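Long-range contacts in trehalose-6-phosphate phosphatase (PDB 5DXI), which is a phosphatase of the HAD superfamily, modelled here with a magnesium ion, a beryllium trifluoride ion and glucose units bound between its core and cap: residues Met111-Lys122 with Ile133-Trp142; Gln155-Leu163 with Val175-Val184. All coordinates share one frame; numbering follows the deposited sequence.

Interaction 1 of 2, residues Met111-Lys122 with Ile133-Trp142. With GLC (alpha-D-glucopyranose), chain C.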
loop_
_atom_site.group_PDB
_atom_site.type_symbol
_atom_site.label_atom_id
_atom_site.label_comp_id
_atom_site.label_asym_id
_atom_site.label_seq_id
_atom_site.Cartn_x
_atom_site.Cartn_y
_atom_site.Cartn_z
ATOM N N MET A 111 8.118 2.493 -21.675
ATOM C CA MET A 111 7.662 1.153 -21.314
ATOM C C MET A 111 8.439 0.027 -21.998
ATOM O O MET A 111 8.049 -1.136 -21.914
ATOM C CB MET A 111 6.173 1.012 -21.643
ATOM C CG MET A 111 5.276 1.888 -20.788
ATOM S SD MET A 111 5.454 1.438 -19.052
ATOM C CE MET A 111 5.029 2.966 -18.222
ATOM N N SER A 112 9.552 0.351 -22.646
ATOM C CA SER A 112 10.246 -0.651 -23.453
ATOM C C SER A 112 10.980 -1.689 -22.606
ATOM O O SER A 112 11.435 -2.709 -23.113
ATOM C CB SER A 112 11.215 0.030 -24.427
ATOM O OG SER A 112 12.259 0.702 -23.748
ATOM N N TRP A 113 11.090 -1.427 -21.309
ATOM C CA TRP A 113 11.676 -2.387 -20.389
ATOM C C TRP A 113 10.793 -3.626 -20.187
ATOM O O TRP A 113 11.298 -4.690 -19.839
ATOM C CB TRP A 113 11.952 -1.718 -19.038
ATOM C CG TRP A 113 10.755 -1.040 -18.455
ATOM C CD1 TRP A 113 10.378 0.260 -18.642
ATOM C CD2 TRP A 113 9.761 -1.629 -17.609
ATOM N NE1 TRP A 113 9.215 0.521 -17.953
ATOM C CE2 TRP A 113 8.817 -0.624 -17.310
ATOM C CE3 TRP A 113 9.582 -2.907 -17.065
ATOM C CZ2 TRP A 113 7.712 -0.857 -16.494
ATOM C CZ3 TRP A 113 8.488 -3.133 -16.250
ATOM C CH2 TRP A 113 7.570 -2.113 -15.970
ATOM N N GLN A 114 9.493 -3.485 -20.430
ATOM C CA GLN A 114 8.517 -4.524 -20.093
ATOM C C GLN A 114 8.838 -5.872 -20.736
ATOM O O GLN A 114 8.815 -6.909 -20.065
ATOM C CB GLN A 114 7.098 -4.085 -20.490
ATOM C CG GLN A 114 6.508 -3.051 -19.551
ATOM C CD GLN A 114 5.110 -2.625 -19.935
ATOM O OE1 GLN A 114 4.784 -2.500 -21.114
ATOM N NE2 GLN A 114 4.268 -2.385 -18.932
ATOM N N GLU A 115 9.150 -5.856 -22.026
ATOM C CA GLU A 115 9.424 -7.102 -22.724
ATOM C C GLU A 115 10.717 -7.748 -22.266
ATOM O O GLU A 115 10.818 -8.970 -22.234
ATOM C CB GLU A 115 9.458 -6.877 -24.233
ATOM C CG GLU A 115 8.105 -6.488 -24.788
ATOM C CD GLU A 115 7.015 -7.487 -24.410
ATOM O OE1 GLU A 115 7.262 -8.719 -24.480
ATOM O OE2 GLU A 115 5.917 -7.032 -24.009
ATOM N N LYS A 116 11.692 -6.935 -21.883
ATOM C CA LYS A 116 12.932 -7.484 -21.373
ATOM C C LYS A 116 12.699 -8.152 -20.019
ATOM O O LYS A 116 13.238 -9.222 -19.754
ATOM C CB LYS A 116 14.008 -6.406 -21.292
ATOM C CG LYS A 116 14.451 -5.936 -22.676
ATOM C CD LYS A 116 15.464 -4.803 -22.628
ATOM C CE LYS A 116 15.839 -4.367 -24.048
ATOM N NZ LYS A 116 16.632 -3.108 -24.041
ATOM N N VAL A 117 11.899 -7.518 -19.168
ATOM C CA VAL A 117 11.541 -8.120 -17.887
ATOM C C VAL A 117 10.722 -9.395 -18.122
ATOM O O VAL A 117 10.958 -10.420 -17.483
ATOM C CB VAL A 117 10.767 -7.125 -16.997
ATOM C CG1 VAL A 117 10.146 -7.834 -15.792
ATOM C CG2 VAL A 117 11.699 -6.005 -16.545
ATOM N N ASP A 118 9.767 -9.313 -19.044
ATOM C CA ASP A 118 8.923 -10.441 -19.410
ATOM C C ASP A 118 9.771 -11.637 -19.846
ATOM O O ASP A 118 9.572 -12.753 -19.371
ATOM C CB ASP A 118 7.965 -10.040 -20.535
ATOM C CG ASP A 118 6.776 -10.982 -20.674
ATOM O OD1 ASP A 118 6.564 -11.848 -19.801
ATOM O OD2 ASP A 118 6.042 -10.843 -21.663
ATOM N N ASP A 119 10.714 -11.388 -20.752
ATOM C CA ASP A 119 11.643 -12.413 -21.227
ATOM C C ASP A 119 12.407 -13.055 -20.078
ATOM O O ASP A 119 12.585 -14.271 -20.037
ATOM C CB ASP A 119 12.628 -11.815 -22.234
ATOM C CG ASP A 119 11.987 -11.551 -23.585
ATOM O OD1 ASP A 119 10.825 -11.965 -23.782
ATOM O OD2 ASP A 119 12.637 -10.918 -24.440
ATOM N N ILE A 120 12.856 -12.236 -19.141
ATOM C CA ILE A 120 13.612 -12.755 -18.018
ATOM C C ILE A 120 12.697 -13.604 -17.119
ATOM O O ILE A 120 13.093 -14.681 -16.666
ATOM C CB ILE A 120 14.276 -11.611 -17.226
ATOM C CG1 ILE A 120 15.357 -10.960 -18.094
ATOM C CG2 ILE A 120 14.860 -12.120 -15.910
ATOM C CD1 ILE A 120 15.935 -9.667 -17.534
ATOM N N PHE A 121 11.470 -13.130 -16.898
ATOM C CA PHE A 121 10.486 -13.849 -16.094
ATOM C C PHE A 121 10.117 -15.186 -16.744
ATOM O O PHE A 121 9.892 -16.178 -16.051
ATOM C CB PHE A 121 9.221 -13.007 -15.875
ATOM C CG PHE A 121 9.336 -11.996 -14.747
ATOM C CD1 PHE A 121 10.364 -12.082 -13.821
ATOM C CD2 PHE A 121 8.406 -10.960 -14.622
ATOM C CE1 PHE A 121 10.473 -11.150 -12.785
ATOM C CE2 PHE A 121 8.504 -10.028 -13.583
ATOM C CZ PHE A 121 9.538 -10.124 -12.669
ATOM N N LYS A 122 10.036 -15.210 -18.071
ATOM C CA LYS A 122 9.704 -16.449 -18.772
ATOM C C LYS A 122 10.766 -17.528 -18.539
ATOM O O LYS A 122 10.443 -18.706 -18.361
ATOM C CB LYS A 122 9.521 -16.191 -20.269
ATOM C CG LYS A 122 8.171 -15.601 -20.627
ATOM C CD LYS A 122 8.068 -15.313 -22.114
ATOM C CE LYS A 122 6.646 -14.964 -22.510
ATOM N NZ LYS A 122 6.593 -14.350 -23.868
ATOM N N ILE A 133 3.481 -15.667 -14.367
ATOM C CA ILE A 133 3.702 -14.259 -14.648
ATOM C C ILE A 133 2.376 -13.520 -14.670
ATOM O O ILE A 133 1.439 -13.958 -15.321
ATOM C CB ILE A 133 4.401 -14.064 -16.009
ATOM C CG1 ILE A 133 5.806 -14.658 -15.987
ATOM C CG2 ILE A 133 4.455 -12.584 -16.391
ATOM C CD1 ILE A 133 6.436 -14.747 -17.358
ATOM N N GLU A 134 2.300 -12.401 -13.960
ATOM C CA GLU A 134 1.124 -11.541 -14.023
ATOM C C GLU A 134 1.506 -10.244 -14.735
ATOM O O GLU A 134 2.302 -9.458 -14.218
ATOM C CB GLU A 134 0.583 -11.245 -12.623
ATOM C CG GLU A 134 -0.662 -10.378 -12.612
ATOM C CD GLU A 134 -1.080 -9.964 -11.206
ATOM O OE1 GLU A 134 -0.344 -10.256 -10.219
ATOM O OE2 GLU A 134 -2.160 -9.353 -11.096
ATOM N N ARG A 135 0.929 -10.028 -15.911
ATOM C CA ARG A 135 1.186 -8.821 -16.689
ATOM C C ARG A 135 0.083 -7.814 -16.444
ATOM O O ARG A 135 -1.036 -7.976 -16.912
ATOM C CB ARG A 135 1.282 -9.148 -18.183
ATOM C CG ARG A 135 2.479 -10.005 -18.534
ATOM C CD ARG A 135 2.382 -10.627 -19.924
ATOM N NE ARG A 135 3.471 -11.584 -20.091
ATOM C CZ ARG A 135 3.368 -12.892 -19.868
ATOM N NH1 ARG A 135 2.202 -13.421 -19.514
ATOM N NH2 ARG A 135 4.431 -13.674 -20.023
ATOM N N LYS A 136 0.384 -6.771 -15.690
ATOM C CA LYS A 136 -0.617 -5.739 -15.491
ATOM C C LYS A 136 -0.399 -4.690 -16.581
ATOM O O LYS A 136 0.350 -4.943 -17.518
ATOM C CB LYS A 136 -0.513 -5.166 -14.081
ATOM C CG LYS A 136 -0.601 -6.240 -12.987
ATOM C CD LYS A 136 -0.237 -5.625 -11.642
ATOM C CE LYS A 136 0.353 -6.642 -10.702
ATOM N NZ LYS A 136 0.730 -6.051 -9.391
ATOM N N LYS A 137 -1.012 -3.516 -16.463
ATOM C CA LYS A 137 -0.875 -2.520 -17.522
ATOM C C LYS A 137 0.535 -1.946 -17.543
ATOM O O LYS A 137 1.147 -1.817 -18.605
ATOM C CB LYS A 137 -1.903 -1.399 -17.361
ATOM C CG LYS A 137 -3.349 -1.817 -17.624
ATOM C CD LYS A 137 -4.039 -0.768 -18.485
ATOM C CE LYS A 137 -5.522 -0.655 -18.178
ATOM N NZ LYS A 137 -5.901 0.790 -18.027
ATOM N N VAL A 138 1.066 -1.622 -16.369
ATOM C CA VAL A 138 2.415 -1.104 -16.292
ATOM C C VAL A 138 3.338 -2.107 -15.589
ATOM O O VAL A 138 4.246 -2.665 -16.207
ATOM C CB VAL A 138 2.441 0.251 -15.550
ATOM C CG1 VAL A 138 3.871 0.742 -15.407
ATOM C CG2 VAL A 138 1.586 1.265 -16.304
ATOM N N ALA A 139 3.072 -2.360 -14.311
ATOM C CA ALA A 139 3.883 -3.268 -13.515
ATOM C C ALA A 139 3.788 -4.713 -14.013
ATOM O O ALA A 139 2.770 -5.122 -14.557
ATOM C CB ALA A 139 3.463 -3.191 -12.061
ATOM N N LEU A 140 4.860 -5.471 -13.820
ATOM C CA LEU A 140 4.850 -6.914 -14.067
ATOM C C LEU A 140 5.186 -7.647 -12.784
ATOM O O LEU A 140 6.006 -7.179 -11.991
ATOM C CB LEU A 140 5.845 -7.307 -15.159
ATOM C CG LEU A 140 5.429 -6.993 -16.596
ATOM C CD1 LEU A 140 5.898 -5.613 -17.003
ATOM C CD2 LEU A 140 5.948 -8.059 -17.556
ATOM N N THR A 141 4.544 -8.791 -12.577
ATOM C CA THR A 141 4.716 -9.558 -11.355
ATOM C C THR A 141 5.071 -11.004 -11.665
ATOM O O THR A 141 4.408 -11.647 -12.471
ATOM C CB THR A 141 3.428 -9.531 -10.502
ATOM O OG1 THR A 141 3.057 -8.176 -10.235
ATOM C CG2 THR A 141 3.637 -10.256 -9.194
ATOM N N TRP A 142 6.127 -11.511 -11.039
ATOM C CA TRP A 142 6.400 -12.939 -11.117
ATOM C C TRP A 142 6.044 -13.585 -9.782
ATOM O O TRP A 142 6.616 -13.245 -8.743
ATOM C CB TRP A 142 7.857 -13.209 -11.492
ATOM C CG TRP A 142 8.167 -14.680 -11.629
ATOM C CD1 TRP A 142 7.611 -15.567 -12.517
ATOM C CD2 TRP A 142 9.108 -15.429 -10.851
ATOM N NE1 TRP A 142 8.146 -16.823 -12.332
ATOM C CE2 TRP A 142 9.072 -16.763 -11.320
ATOM C CE3 TRP A 142 9.980 -15.103 -9.807
ATOM C CZ2 TRP A 142 9.872 -17.766 -10.775
ATOM C CZ3 TRP A 142 10.779 -16.100 -9.270
ATOM C CH2 TRP A 142 10.717 -17.416 -9.752
HETATM C C1 GLC C . -1.226 -9.727 -4.894
HETATM C C2 GLC C . -1.301 -9.576 -6.408
HETATM C C3 GLC C . -0.128 -8.718 -6.894
HETATM C C4 GLC C . -0.150 -7.384 -6.168
HETATM C C5 GLC C . -0.093 -7.637 -4.665
HETATM C C6 GLC C . -0.237 -6.325 -3.918
HETATM O O1 GLC C . -0.063 -10.471 -4.532
HETATM O O2 GLC C . -1.258 -10.870 -7.002
HETATM O O3 GLC C . -0.245 -8.482 -8.289
HETATM O O4 GLC C . 0.979 -6.575 -6.562
HETATM O O5 GLC C . -1.176 -8.453 -4.250
HETATM O O6 GLC C . -1.551 -5.802 -4.145
#
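The Phe121 ring lies between Trp142 CB, 3.5 Å from its centroid and only 8° off the ring normal (a CH-pi contact), and Val117 CG1, which covers the opposite face toward the rim; Leu140 O sits at its edge. The Phe121 plane is turned 24° from the five-membered ring of Trp142, and the lateral offset leaves little stacking between them. This is helix-on-sheet packing in the alpha/beta cap of a HAD phosphatase: helix 113-122 runs nearly antiparallel to strand 133-135 and nearly parallel to strand 140-142. Leu140 fills the middle, its CD1 3.7 Å from both Trp113 CZ3 and Gln114 CG. On the Arg135 guanidinium, Ile133 CG2 covers one face, while the edge meets Asp118 side-on: NH2 to OD1 is 2.8 Å and NE to OD2 3.1 Å, a two-nitrogen salt bridge with the planes 64° apart. From the far side of the sheet Glu134 and Lys136 reach a glucose, both bonding its O3. The extended chain of Gln114 carries its amide to the turn between the strands, where NE2 donates to Lys137 O at 3.2 Å and, on an in-plane lone pair, to Val138 O at 2.7 Å.

Interaction 2 of 2, residues Gln155-Leu163 with Val175-Val184. With GLC (alpha-D-glucopyranose), chain B; GLC (alpha-D-glucopyranose), chain C.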
loop_
_atom_site.group_PDB
_atom_site.type_symbol
_atom_site.label_atom_id
_atom_site.label_comp_id
_atom_site.label_asym_id
_atom_site.label_seq_id
_atom_site.Cartn_x
_atom_site.Cartn_y
_atom_site.Cartn_z
ATOM N N GLN A 155 15.494 -19.685 -7.141
ATOM C CA GLN A 155 15.294 -19.074 -8.452
ATOM C C GLN A 155 14.972 -17.587 -8.339
ATOM O O GLN A 155 15.395 -16.786 -9.177
ATOM C CB GLN A 155 14.187 -19.791 -9.223
ATOM C CG GLN A 155 14.530 -21.226 -9.549
ATOM C CD GLN A 155 15.826 -21.346 -10.325
ATOM O OE1 GLN A 155 16.609 -22.263 -10.083
ATOM N NE2 GLN A 155 16.067 -20.421 -11.253
ATOM N N ALA A 156 14.221 -17.233 -7.299
ATOM C CA ALA A 156 13.837 -15.850 -7.054
ATOM C C ALA A 156 15.052 -14.988 -6.812
ATOM O O ALA A 156 15.156 -13.896 -7.367
ATOM C CB ALA A 156 12.899 -15.753 -5.875
ATOM N N GLU A 157 15.978 -15.496 -5.998
ATOM C CA GLU A 157 17.163 -14.738 -5.624
ATOM C C GLU A 157 18.043 -14.409 -6.819
ATOM O O GLU A 157 18.626 -13.321 -6.893
ATOM C CB GLU A 157 17.987 -15.508 -4.590
ATOM C CG GLU A 157 19.384 -14.940 -4.373
ATOM C CD GLU A 157 20.025 -15.439 -3.088
ATOM O OE1 GLU A 157 19.826 -16.626 -2.745
ATOM O OE2 GLU A 157 20.749 -14.648 -2.438
ATOM N N LYS A 158 18.113 -15.329 -7.775
ATOM C CA LYS A 158 19.000 -15.119 -8.907
ATOM C C LYS A 158 18.257 -14.429 -10.047
ATOM O O LYS A 158 18.875 -13.853 -10.945
ATOM C CB LYS A 158 19.629 -16.443 -9.350
ATOM C CG LYS A 158 20.385 -17.125 -8.194
ATOM C CD LYS A 158 21.901 -16.873 -8.270
ATOM C CE LYS A 158 22.446 -16.255 -6.970
ATOM N NZ LYS A 158 21.911 -16.886 -5.723
ATOM N N CYS A 159 16.930 -14.480 -10.011
ATOM C CA CYS A 159 16.149 -13.636 -10.897
ATOM C C CYS A 159 16.330 -12.182 -10.465
ATOM O O CYS A 159 16.533 -11.308 -11.298
ATOM C CB CYS A 159 14.674 -14.033 -10.886
ATOM S SG CYS A 159 13.654 -13.033 -12.023
ATOM N N MET A 160 16.282 -11.950 -9.154
ATOM C CA MET A 160 16.466 -10.624 -8.573
ATOM C C MET A 160 17.802 -10.024 -8.974
ATOM O O MET A 160 17.891 -8.860 -9.365
ATOM C CB MET A 160 16.399 -10.706 -7.046
ATOM C CG MET A 160 15.008 -10.881 -6.466
ATOM S SD MET A 160 14.007 -9.396 -6.612
ATOM C CE MET A 160 15.104 -8.205 -5.809
ATOM N N LYS A 161 18.841 -10.843 -8.861
ATOM C CA LYS A 161 20.199 -10.463 -9.225
ATOM C C LYS A 161 20.298 -10.063 -10.692
ATOM O O LYS A 161 20.874 -9.025 -11.022
ATOM C CB LYS A 161 21.154 -11.625 -8.923
ATOM C CG LYS A 161 22.616 -11.386 -9.270
ATOM C CD LYS A 161 23.215 -10.241 -8.464
ATOM C CE LYS A 161 24.720 -10.137 -8.683
ATOM N NZ LYS A 161 25.279 -8.900 -8.077
ATOM N N GLU A 162 19.721 -10.886 -11.564
ATOM C CA GLU A 162 19.834 -10.674 -12.998
ATOM C C GLU A 162 19.102 -9.427 -13.464
ATOM O O GLU A 162 19.618 -8.675 -14.290
ATOM C CB GLU A 162 19.302 -11.886 -13.760
ATOM C CG GLU A 162 19.180 -11.640 -15.258
ATOM C CD GLU A 162 18.914 -12.898 -16.046
ATOM O OE1 GLU A 162 18.960 -13.998 -15.456
ATOM O OE2 GLU A 162 18.654 -12.782 -17.266
ATOM N N LEU A 163 17.897 -9.212 -12.938
ATOM C CA LEU A 163 17.127 -8.017 -13.272
ATOM C C LEU A 163 17.896 -6.780 -12.855
ATOM O O LEU A 163 17.991 -5.813 -13.614
ATOM C CB LEU A 163 15.759 -8.043 -12.588
ATOM C CG LEU A 163 14.758 -9.042 -13.156
ATOM C CD1 LEU A 163 13.585 -9.223 -12.213
ATOM C CD2 LEU A 163 14.276 -8.545 -14.515
ATOM N N VAL A 175 13.113 -2.919 -8.853
ATOM C CA VAL A 175 12.887 -4.366 -8.756
ATOM C C VAL A 175 12.534 -4.722 -7.312
ATOM O O VAL A 175 13.403 -4.726 -6.436
ATOM C CB VAL A 175 14.123 -5.196 -9.217
ATOM C CG1 VAL A 175 13.842 -6.686 -9.101
ATOM C CG2 VAL A 175 14.505 -4.850 -10.655
ATOM N N MET A 176 11.260 -5.015 -7.070
ATOM C CA MET A 176 10.757 -5.177 -5.711
ATOM C C MET A 176 10.560 -6.642 -5.353
ATOM O O MET A 176 9.813 -7.335 -6.022
ATOM C CB MET A 176 9.410 -4.468 -5.538
ATOM C CG MET A 176 9.452 -2.966 -5.368
ATOM S SD MET A 176 7.820 -2.316 -4.904
ATOM C CE MET A 176 6.852 -2.705 -6.359
ATOM N N ALA A 177 11.226 -7.109 -4.304
ATOM C CA ALA A 177 10.914 -8.429 -3.772
ATOM C C ALA A 177 9.665 -8.268 -2.904
ATOM O O ALA A 177 9.676 -7.528 -1.922
ATOM C CB ALA A 177 12.085 -9.000 -2.968
ATOM N N GLY A 178 8.602 -8.978 -3.248
ATOM C CA GLY A 178 7.380 -8.946 -2.464
ATOM C C GLY A 178 7.140 -10.333 -1.896
ATOM O O GLY A 178 7.945 -11.233 -2.119
ATOM N N LYS A 179 6.068 -10.501 -1.133
ATOM C CA LYS A 179 5.755 -11.809 -0.575
ATOM C C LYS A 179 5.584 -12.838 -1.688
ATOM O O LYS A 179 4.623 -12.790 -2.453
ATOM C CB LYS A 179 4.507 -11.717 0.301
ATOM C CG LYS A 179 4.772 -11.003 1.641
ATOM C CD LYS A 179 3.494 -10.881 2.453
ATOM C CE LYS A 179 3.743 -10.269 3.833
ATOM N NZ LYS A 179 2.434 -10.073 4.527
ATOM N N ALA A 180 6.561 -13.737 -1.782
ATOM C CA ALA A 180 6.587 -14.798 -2.790
ATOM C C ALA A 180 6.391 -14.237 -4.200
ATOM O O ALA A 180 5.709 -14.855 -5.037
ATOM C CB ALA A 180 5.524 -15.882 -2.481
ATOM N N ASN A 181 6.956 -13.055 -4.454
ATOM C CA ASN A 181 6.919 -12.505 -5.805
ATOM C C ASN A 181 8.124 -11.626 -6.117
ATOM O O ASN A 181 8.924 -11.292 -5.241
ATOM C CB ASN A 181 5.599 -11.718 -6.045
ATOM C CG ASN A 181 5.571 -10.316 -5.362
ATOM O OD1 ASN A 181 6.535 -9.560 -5.405
ATOM N ND2 ASN A 181 4.440 -9.982 -4.757
ATOM N N ILE A 182 8.264 -11.291 -7.392
ATOM C CA ILE A 182 9.129 -10.205 -7.797
ATOM C C ILE A 182 8.246 -9.268 -8.604
ATOM O O ILE A 182 7.464 -9.726 -9.432
ATOM C CB ILE A 182 10.331 -10.676 -8.632
ATOM C CG1 ILE A 182 11.256 -11.541 -7.783
ATOM C CG2 ILE A 182 11.133 -9.483 -9.148
ATOM C CD1 ILE A 182 12.341 -12.213 -8.585
ATOM N N GLU A 183 8.344 -7.974 -8.385
ATOM C CA GLU A 183 7.565 -7.031 -9.155
ATOM C C GLU A 183 8.502 -6.013 -9.739
ATOM O O GLU A 183 9.460 -5.659 -9.118
ATOM C CB GLU A 183 6.492 -6.353 -8.290
ATOM C CG GLU A 183 5.461 -7.294 -7.673
ATOM C CD GLU A 183 4.057 -6.734 -7.640
ATOM O OE1 GLU A 183 3.703 -5.952 -8.501
ATOM O OE2 GLU A 183 3.296 -7.094 -6.757
ATOM N N VAL A 184 8.222 -5.570 -10.946
ATOM C CA VAL A 184 9.000 -4.527 -11.602
ATOM C C VAL A 184 8.099 -3.386 -12.068
ATOM O O VAL A 184 7.068 -3.608 -12.700
ATOM C CB VAL A 184 9.783 -5.079 -12.809
ATOM C CG1 VAL A 184 10.555 -3.964 -13.492
ATOM C CG2 VAL A 184 10.742 -6.187 -12.359
HETATM C C1 GLC B . -0.067 -10.815 -3.138
HETATM C C2 GLC B . 1.061 -11.776 -2.831
HETATM C C3 GLC B . 0.808 -13.117 -3.506
HETATM C C4 GLC B . -0.528 -13.692 -3.042
HETATM C C5 GLC B . -1.627 -12.681 -3.359
HETATM C C6 GLC B . -2.994 -13.116 -2.846
HETATM O O2 GLC B . 2.310 -11.261 -3.283
HETATM O O3 GLC B . 1.887 -14.000 -3.187
HETATM O O4 GLC B . -0.815 -14.907 -3.738
HETATM O O5 GLC B . -1.312 -11.417 -2.747
HETATM O O6 GLC B . -2.980 -13.067 -1.406
HETATM C C1 GLC C . -1.226 -9.727 -4.894
HETATM C C2 GLC C . -1.301 -9.576 -6.408
HETATM C C3 GLC C . -0.128 -8.718 -6.894
HETATM C C4 GLC C . -0.150 -7.384 -6.168
HETATM C C5 GLC C . -0.093 -7.637 -4.665
HETATM C C6 GLC C . -0.237 -6.325 -3.918
HETATM O O1 GLC C . -0.063 -10.471 -4.532
HETATM O O2 GLC C . -1.258 -10.870 -7.002
HETATM O O3 GLC C . -0.245 -8.482 -8.289
HETATM O O4 GLC C . 0.979 -6.575 -6.562
HETATM O O5 GLC C . -1.176 -8.453 -4.250
HETATM O O6 GLC C . -1.551 -5.802 -4.145
#
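Ile182 and Met160 meet at the middle of this contact, their side chains running alongside each other and pointing opposite ways. Ile182 CD1 enters among helix atoms, 3.5 Å from Ala156 O and 3.7 Å from both Cys159 CB and Met160 CG. Met160 leaves the helix flank and bends at both chi2 (-71°) and chi3 (-55°), a fold that brings SD over the sheet, 3.7 Å from Val175 CG1, with CE close to the same methyl. One turn further along, Leu163 completes the apolar layer: its CB lies 3.9 Å from Val175 CG2, and its CD1 is 3.9 Å from Ile182 CG2, with Val184 CG2 just beyond. Across the segments the contact is almost entirely apolar, carbon and sulfur, apart from the carbonyl oxygen Ala156 O against Ile182 CD1.

In the next shell, backbone bonds in both directions between Met176 and Glu183 hold the two strands together, and a type II turn from Gly178 to Asn181 joins them. Trp142 packs on Ala156 and Ile182, while Ile120 of helix 113-126 touches Leu163, so neighbouring elements continue the apolar layer.

Asn181 and Glu183 point away from the helix, toward sugar. Asn181 ND2 bonds O2 of the chain B glucose at 2.9 Å, and Lys179 O, in the turn, accepts bonds from O2 and O3 of that unit. Glu183 OE2 lies improbably close to O4 of the chain C glucose, so that bond's geometry is doubtful; its OE1 pairs with Lys136. A helix backing an antiparallel beta hairpin whose opposite surface lines the glycan pocket is consistent with the alpha/beta cap of a HAD phosphatase.

How the interactions relate
Interactions 1 and 2 pack two helices, 113-126 and 149-165, on the same side of one four-stranded antiparallel sheet. Strands 140-143 and 181-186 are neighbours at its centre, and Trp142 N to Ile182 O (2.7 Å) is a probable backbone hydrogen bond between the contacts. Interaction 2 is the more buried and essentially apolar, with no polar bond between its segments. Interaction 1 is only partly buried; although it covers more area (619 against 337 Å²), it adds an ion pair between buried Asp118 and exposed Arg135 and amide bonds at the strand turn. Both contacts back the sheet face that lines the glycan pocket, and both reach the chain C glucose.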